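Local coordinates for protein possible thiol-disulfide isomerase (Cytophaga hutchinsonii, PDB 3HCZ) that is of unestablished function but is probably a thioredoxin-fold thiol-disulfide isomerase or oxidoreductase, at residues G44-Y54 against F82-W91. Numbering follows the deposited sequence.
Sequences GHCQQETPKLY and FIRSKKIGGW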
ATOM      1  N   GLY A  44     -11.679   5.468 -11.414  1.00 18.76           N
ATOM      2  CA  GLY A  44     -13.064   5.076 -11.713  1.00 18.99           C
ATOM      3  C   GLY A  44     -13.677   4.375 -10.513  1.00 18.27           C
ATOM      4  O   GLY A  44     -12.976   3.701  -9.750  1.00 18.48           O
ATOM      5  N   HIS A  45     -14.989   4.533 -10.363  1.00 18.31           N
ATOM      6  CA  HIS A  45     -15.757   3.894  -9.295  1.00 19.02           C
ATOM      7  C   HIS A  45     -15.654   2.347  -9.344  1.00 17.85           C
ATOM      8  O   HIS A  45     -15.656   1.686  -8.309  1.00 16.91           O
ATOM      9  CB  HIS A  45     -17.210   4.396  -9.346  1.00 20.51           C
ATOM     10  CG  HIS A  45     -18.131   3.696  -8.392  1.00 26.73           C
ATOM     11  ND1 HIS A  45     -18.041   3.843  -7.018  1.00 32.45           N
ATOM     12  CD2 HIS A  45     -19.166   2.845  -8.613  1.00 31.59           C
ATOM     13  CE1 HIS A  45     -18.979   3.112  -6.435  1.00 33.52           C
ATOM     14  NE2 HIS A  45     -19.671   2.494  -7.380  1.00 35.69           N
ATOM     15  N   CYS A  46     -15.500   1.789 -10.544  1.00 17.14           N
ATOM     16  CA  CYS A  46     -15.443   0.332 -10.721  1.00 16.71           C
ATOM     17  C   CYS A  46     -14.049  -0.250 -10.879  1.00 16.07           C
ATOM     18  O   CYS A  46     -13.905  -1.394 -11.313  1.00 14.99           O
ATOM     19  CB  CYS A  46     -16.283  -0.084 -11.924  1.00 17.18           C
ATOM     20  SG  CYS A  46     -17.988   0.208 -11.527  1.00 21.43           S
ATOM     21  N   GLN A  47     -13.030   0.531 -10.557  1.00 15.36           N
ATOM     22  CA  GLN A  47     -11.664   0.054 -10.757  1.00 16.25           C
ATOM     23  C   GLN A  47     -11.512  -1.267 -10.001  1.00 16.24           C
ATOM     24  O   GLN A  47     -12.106  -1.425  -8.916  1.00 15.10           O
ATOM     25  CB  GLN A  47     -10.660   1.081 -10.246  1.00 15.99           C
ATOM     26  CG  GLN A  47     -10.790   1.416  -8.732  1.00 16.63           C
ATOM     27  CD  GLN A  47      -9.847   2.520  -8.365  1.00 15.63           C
ATOM     28  OE1 GLN A  47      -8.714   2.261  -8.042  1.00 18.25           O
ATOM     29  NE2 GLN A  47     -10.278   3.766  -8.536  1.00 17.17           N
ATOM     30  N   GLN A  48     -10.709  -2.185 -10.534  1.00 16.09           N
ATOM     31  CA  GLN A  48     -10.711  -3.552 -10.005  1.00 17.35           C
ATOM     32  C   GLN A  48      -9.694  -3.932  -8.949  1.00 17.00           C
ATOM     33  O   GLN A  48     -10.026  -4.681  -8.035  1.00 17.68           O
ATOM     34  CB  GLN A  48     -10.639  -4.554 -11.146  1.00 17.84           C
ATOM     35  CG  GLN A  48     -11.888  -4.476 -11.986  1.00 21.28           C
ATOM     36  CD  GLN A  48     -13.091  -5.072 -11.280  1.00 25.48           C
ATOM     37  OE1 GLN A  48     -14.009  -4.359 -10.846  1.00 28.28           O
ATOM     38  NE2 GLN A  48     -13.094  -6.389 -11.158  1.00 26.63           N
ATOM     39  N   GLU A  49      -8.471  -3.424  -9.073  1.00 16.32           N
ATOM     40  CA  GLU A  49      -7.377  -3.840  -8.212  0.50 16.57           C
ATOM     41  C   GLU A  49      -7.680  -3.509  -6.759  1.00 16.94           C
ATOM     42  O   GLU A  49      -7.433  -4.327  -5.852  1.00 17.20           O
ATOM     43  CB  GLU A  49      -6.094  -3.141  -8.620  0.50 16.63           C
ATOM     44  CG  GLU A  49      -5.586  -3.568  -9.978  0.50 16.64           C
ATOM     45  CD  GLU A  49      -5.997  -2.635 -11.094  0.50 18.27           C
ATOM     46  OE1 GLU A  49      -6.969  -1.855 -10.916  0.50 17.57           O
ATOM     47  OE2 GLU A  49      -5.338  -2.692 -12.155  0.50 16.73           O
ATOM     48  N   THR A  50      -8.234  -2.311  -6.532  1.00 15.65           N
ATOM     49  CA  THR A  50      -8.453  -1.855  -5.150  1.00 16.41           C
ATOM     50  C   THR A  50      -9.393  -2.803  -4.345  1.00 16.00           C
ATOM     51  O   THR A  50      -8.984  -3.323  -3.279  1.00 16.86           O
ATOM     52  CB  THR A  50      -8.846  -0.345  -5.088  1.00 16.20           C
ATOM     53  OG1 THR A  50      -7.810   0.423  -5.721  1.00 16.56           O
ATOM     54  CG2 THR A  50      -8.994   0.144  -3.617  1.00 16.48           C
ATOM     55  N   PRO A  51     -10.628  -3.053  -4.838  1.00 16.01           N
ATOM     56  CA  PRO A  51     -11.507  -3.892  -4.035  1.00 16.01           C
ATOM     57  C   PRO A  51     -11.054  -5.353  -4.008  1.00 15.95           C
ATOM     58  O   PRO A  51     -11.309  -6.052  -3.023  1.00 16.18           O
ATOM     59  CB  PRO A  51     -12.868  -3.760  -4.746  1.00 15.10           C
ATOM     60  CG  PRO A  51     -12.510  -3.349  -6.168  1.00 16.54           C
ATOM     61  CD  PRO A  51     -11.361  -2.418  -5.951  1.00 16.54           C
ATOM     62  N   LYS A  52     -10.424  -5.825  -5.077  1.00 15.65           N
ATOM     63  CA  LYS A  52      -9.928  -7.180  -5.079  1.00 16.48           C
ATOM     64  C   LYS A  52      -8.782  -7.383  -4.083  1.00 15.76           C
ATOM     65  O   LYS A  52      -8.679  -8.437  -3.466  1.00 16.09           O
ATOM     66  CB  LYS A  52      -9.496  -7.603  -6.481  1.00 16.84           C
ATOM     67  CG  LYS A  52     -10.702  -7.946  -7.363  1.00 20.97           C
ATOM     68  CD  LYS A  52     -10.271  -8.333  -8.766  1.00 26.18           C
ATOM     69  CE  LYS A  52     -11.422  -8.881  -9.598  1.00 28.10           C
ATOM     70  NZ  LYS A  52     -11.815 -10.259  -9.164  1.00 32.34           N
ATOM     71  N   LEU A  53      -7.901  -6.388  -3.967  1.00 15.56           N
ATOM     72  CA  LEU A  53      -6.844  -6.422  -2.955  1.00 15.19           C
ATOM     73  C   LEU A  53      -7.510  -6.413  -1.577  1.00 15.36           C
ATOM     74  O   LEU A  53      -7.039  -7.071  -0.650  1.00 14.73           O
ATOM     75  CB  LEU A  53      -5.897  -5.215  -3.090  1.00 14.52           C
ATOM     76  CG  LEU A  53      -4.731  -5.216  -2.081  1.00 15.30           C
ATOM     77  CD1 LEU A  53      -3.839  -6.483  -2.216  1.00 16.28           C
ATOM     78  CD2 LEU A  53      -3.896  -3.929  -2.179  1.00 17.70           C
ATOM     79  N   TYR A  54      -8.602  -5.663  -1.446  1.00 14.75           N
ATOM     80  CA  TYR A  54      -9.298  -5.602  -0.143  1.00 15.22           C
ATOM     81  C   TYR A  54      -9.845  -6.978   0.213  1.00 16.12           C
ATOM     82  O   TYR A  54      -9.664  -7.429   1.339  1.00 16.39           O
ATOM     83  CB  TYR A  54     -10.384  -4.528  -0.112  1.00 14.92           C
ATOM     84  CG  TYR A  54     -10.914  -4.266   1.294  1.00 14.92           C
ATOM     85  CD1 TYR A  54     -10.252  -3.373   2.146  1.00 15.35           C
ATOM     86  CD2 TYR A  54     -12.041  -4.930   1.762  1.00 14.64           C
ATOM     87  CE1 TYR A  54     -10.736  -3.136   3.464  1.00 16.03           C
ATOM     88  CE2 TYR A  54     -12.532  -4.700   3.041  1.00 14.92           C
ATOM     89  CZ  TYR A  54     -11.853  -3.787   3.889  1.00 14.96           C
ATOM     90  OH  TYR A  54     -12.329  -3.549   5.152  1.00 14.87           O
ATOM     91  N   PHE A  82     -15.246   7.019  -2.063  1.00 16.18           N
ATOM     92  CA  PHE A  82     -14.879   5.696  -2.534  1.00 15.94           C
ATOM     93  C   PHE A  82     -14.768   4.719  -1.354  1.00 15.32           C
ATOM     94  O   PHE A  82     -15.299   3.607  -1.430  1.00 15.09           O
ATOM     95  CB  PHE A  82     -13.551   5.764  -3.269  1.00 15.39           C
ATOM     96  CG  PHE A  82     -13.182   4.505  -3.977  1.00 15.40           C
ATOM     97  CD1 PHE A  82     -13.370   4.386  -5.356  1.00 17.15           C
ATOM     98  CD2 PHE A  82     -12.593   3.461  -3.278  1.00 17.31           C
ATOM     99  CE1 PHE A  82     -13.015   3.225  -6.032  1.00 17.40           C
ATOM    100  CE2 PHE A  82     -12.217   2.292  -3.935  1.00 17.19           C
ATOM    101  CZ  PHE A  82     -12.414   2.166  -5.320  1.00 15.93           C
ATOM    102  N   ILE A  83     -14.060   5.118  -0.294  1.00 13.94           N
ATOM    103  CA  ILE A  83     -13.898   4.210   0.874  1.00 15.01           C
ATOM    104  C   ILE A  83     -15.247   3.726   1.406  1.00 15.64           C
ATOM    105  O   ILE A  83     -15.445   2.514   1.593  1.00 15.93           O
ATOM    106  CB  ILE A  83     -13.042   4.831   1.985  1.00 14.04           C
ATOM    107  CG1 ILE A  83     -11.620   4.980   1.461  1.00 13.86           C
ATOM    108  CG2 ILE A  83     -13.155   3.992   3.320  1.00 14.81           C
ATOM    109  CD1 ILE A  83     -10.746   5.916   2.288  1.00 15.35           C
ATOM    110  N   ARG A  84     -16.172   4.663   1.590  1.00 16.73           N
ATOM    111  CA  ARG A  84     -17.511   4.368   2.076  1.00 18.55           C
ATOM    112  C   ARG A  84     -18.337   3.455   1.143  1.00 19.25           C
ATOM    113  O   ARG A  84     -18.943   2.445   1.591  1.00 19.62           O
ATOM    114  CB  ARG A  84     -18.264   5.683   2.342  1.00 19.31           C
ATOM    115  CG  ARG A  84     -19.697   5.529   2.880  1.00 23.81           C
ATOM    116  CD  ARG A  84     -20.302   6.926   3.163  1.00 31.18           C
ATOM    117  NE  ARG A  84     -21.542   6.866   3.947  1.00 39.42           N
ATOM    118  CZ  ARG A  84     -22.747   7.246   3.509  1.00 42.84           C
ATOM    119  NH1 ARG A  84     -22.904   7.734   2.277  1.00 44.54           N
ATOM    120  NH2 ARG A  84     -23.813   7.145   4.309  1.00 45.50           N
ATOM    121  N   SER A  85     -18.371   3.802  -0.138  1.00 18.98           N
ATOM    122  CA  SER A  85     -19.246   3.101  -1.057  1.00 18.23           C
ATOM    123  C   SER A  85     -18.715   1.722  -1.429  1.00 17.69           C
ATOM    124  O   SER A  85     -19.481   0.773  -1.545  1.00 16.11           O
ATOM    125  CB  SER A  85     -19.556   3.949  -2.284  1.00 19.30           C
ATOM    126  OG  SER A  85     -18.435   4.026  -3.129  1.00 23.00           O
ATOM    127  N   LYS A  86     -17.404   1.604  -1.597  1.00 16.39           N
ATOM    128  CA  LYS A  86     -16.817   0.311  -1.868  1.00 16.72           C
ATOM    129  C   LYS A  86     -16.546  -0.482  -0.582  1.00 16.60           C
ATOM    130  O   LYS A  86     -16.161  -1.647  -0.653  1.00 16.06           O
ATOM    131  CB  LYS A  86     -15.533   0.486  -2.669  1.00 16.88           C
ATOM    132  CG  LYS A  86     -15.732   1.343  -3.926  1.00 19.68           C
ATOM    133  CD  LYS A  86     -16.579   0.639  -4.949  1.00 20.92           C
ATOM    134  CE  LYS A  86     -15.842  -0.555  -5.562  1.00 24.38           C
ATOM    135  NZ  LYS A  86     -16.604  -1.118  -6.741  1.00 26.81           N
ATOM    136  N   LYS A  87     -16.723   0.146   0.585  1.00 16.13           N
ATOM    137  CA  LYS A  87     -16.598  -0.556   1.880  1.00 15.76           C
ATOM    138  C   LYS A  87     -15.210  -1.134   2.081  1.00 16.05           C
ATOM    139  O   LYS A  87     -15.018  -2.342   2.327  1.00 16.32           O
ATOM    140  CB  LYS A  87     -17.687  -1.626   1.998  1.00 16.57           C
ATOM    141  CG  LYS A  87     -19.095  -1.041   2.117  1.00 18.61           C
ATOM    142  CD  LYS A  87     -20.046  -2.034   1.539  1.00 24.04           C
ATOM    143  CE  LYS A  87     -21.078  -2.421   2.542  1.00 28.55           C
ATOM    144  NZ  LYS A  87     -21.945  -1.262   2.858  1.00 31.38           N
ATOM    145  N   ILE A  88     -14.211  -0.261   1.944  1.00 15.14           N
ATOM    146  CA  ILE A  88     -12.807  -0.668   2.136  1.00 14.90           C
ATOM    147  C   ILE A  88     -12.197   0.093   3.307  1.00 14.05           C
ATOM    148  O   ILE A  88     -11.009   0.380   3.332  1.00 15.00           O
ATOM    149  CB  ILE A  88     -11.954  -0.472   0.846  1.00 14.35           C
ATOM    150  CG1 ILE A  88     -12.012   1.012   0.375  1.00 15.59           C
ATOM    151  CG2 ILE A  88     -12.449  -1.458  -0.275  1.00 15.04           C
ATOM    152  CD1 ILE A  88     -10.829   1.419  -0.524  1.00 15.84           C
ATOM    153  N   GLY A  89     -13.031   0.412   4.295  1.00 14.88           N
ATOM    154  CA  GLY A  89     -12.529   1.192   5.431  1.00 14.47           C
ATOM    155  C   GLY A  89     -11.670   0.433   6.451  1.00 15.76           C
ATOM    156  O   GLY A  89     -11.070   1.081   7.336  1.00 15.09           O
ATOM    157  N   GLY A  90     -11.592  -0.904   6.346  1.00 14.15           N
ATOM    158  CA  GLY A  90     -10.979  -1.690   7.429  1.00 14.39           C
ATOM    159  C   GLY A  90      -9.456  -1.610   7.493  1.00 14.76           C
ATOM    160  O   GLY A  90      -8.857  -1.722   8.597  1.00 13.83           O
ATOM    161  N   TRP A  91      -8.810  -1.432   6.339  1.00 13.46           N
ATOM    162  CA  TRP A  91      -7.349  -1.389   6.324  1.00 13.79           C
ATOM    163  C   TRP A  91      -6.822   0.016   6.568  1.00 14.09           C
ATOM    164  O   TRP A  91      -7.609   0.921   6.855  1.00 14.86           O
ATOM    165  CB  TRP A  91      -6.787  -1.971   5.024  1.00 13.31           C
ATOM    166  CG  TRP A  91      -7.175  -1.288   3.724  1.00 12.97           C
ATOM    167  CD1 TRP A  91      -7.589   0.013   3.513  1.00 12.68           C
ATOM    168  CD2 TRP A  91      -7.076  -1.886   2.427  1.00 14.43           C
ATOM    169  NE1 TRP A  91      -7.786   0.237   2.144  1.00 14.00           N
ATOM    170  CE2 TRP A  91      -7.471  -0.919   1.471  1.00 14.95           C
ATOM    171  CE3 TRP A  91      -6.725  -3.172   1.983  1.00 14.80           C
ATOM    172  CZ2 TRP A  91      -7.510  -1.204   0.087  1.00 16.63           C
ATOM    173  CZ3 TRP A  91      -6.740  -3.445   0.618  1.00 12.22           C
ATOM    174  CH2 TRP A  91      -7.139  -2.468  -0.316  1.00 14.05           C
TER
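With CG anti to the backbone N (chi1 -169°), Tyr54 reaches from helix 49-60 across to Trp91, whose CG lies between its own backbone N and carbonyl carbon (chi1 61°), presenting the indole face to the phenol edge. The six-membered rings form a T-shaped pair, centroids 4.9 Å apart and planes at 73°, with Tyr54 CD1 above the indole. Ile88 covers a face of the phenol: its CA lies 3.7 Å from the Tyr54 ring centroid, a CH-pi contact. Gly90 N donates a weak, bent bond to Tyr54 OH at 3.0 Å. Replacing Tyr54 with an alanine would probably open a gap between Ile88 and Trp91 and cost Gly90 N this acceptor. Leu53 extends the apolar patch, its CG 3.8 Å from Trp91 CZ3, while Asn93 holds the indole NH.

Nearer the CxxC motif that ends at Cys46, Phe82 packs against Gln47 and against Thr50, whose CG2 is 3.9 Å from Phe82 CE2; Lys86 CG lies over one face of the Phe82 ring. Gln47 NE2 donates to Gly44 O at 3.0 Å, opposite Gln47 N across that carbonyl's plane, and also to Asp40 O, so its amide ties down the turn. The doubly bent Lys86 chain brings NZ to 3.3 Å from His45 O, a weak bond.

At Lys87 a Schellman motif (positive phi, Ile88 N to Ile83 O 3.1 Å) ends helix 77-86. Ring and aliphatic packing joins helix 49-60 to this end and the following loop; Phe82, Ser85 and Lys86 meet the probable redox turn. The contact thus rests on shape more than strong polar bonds.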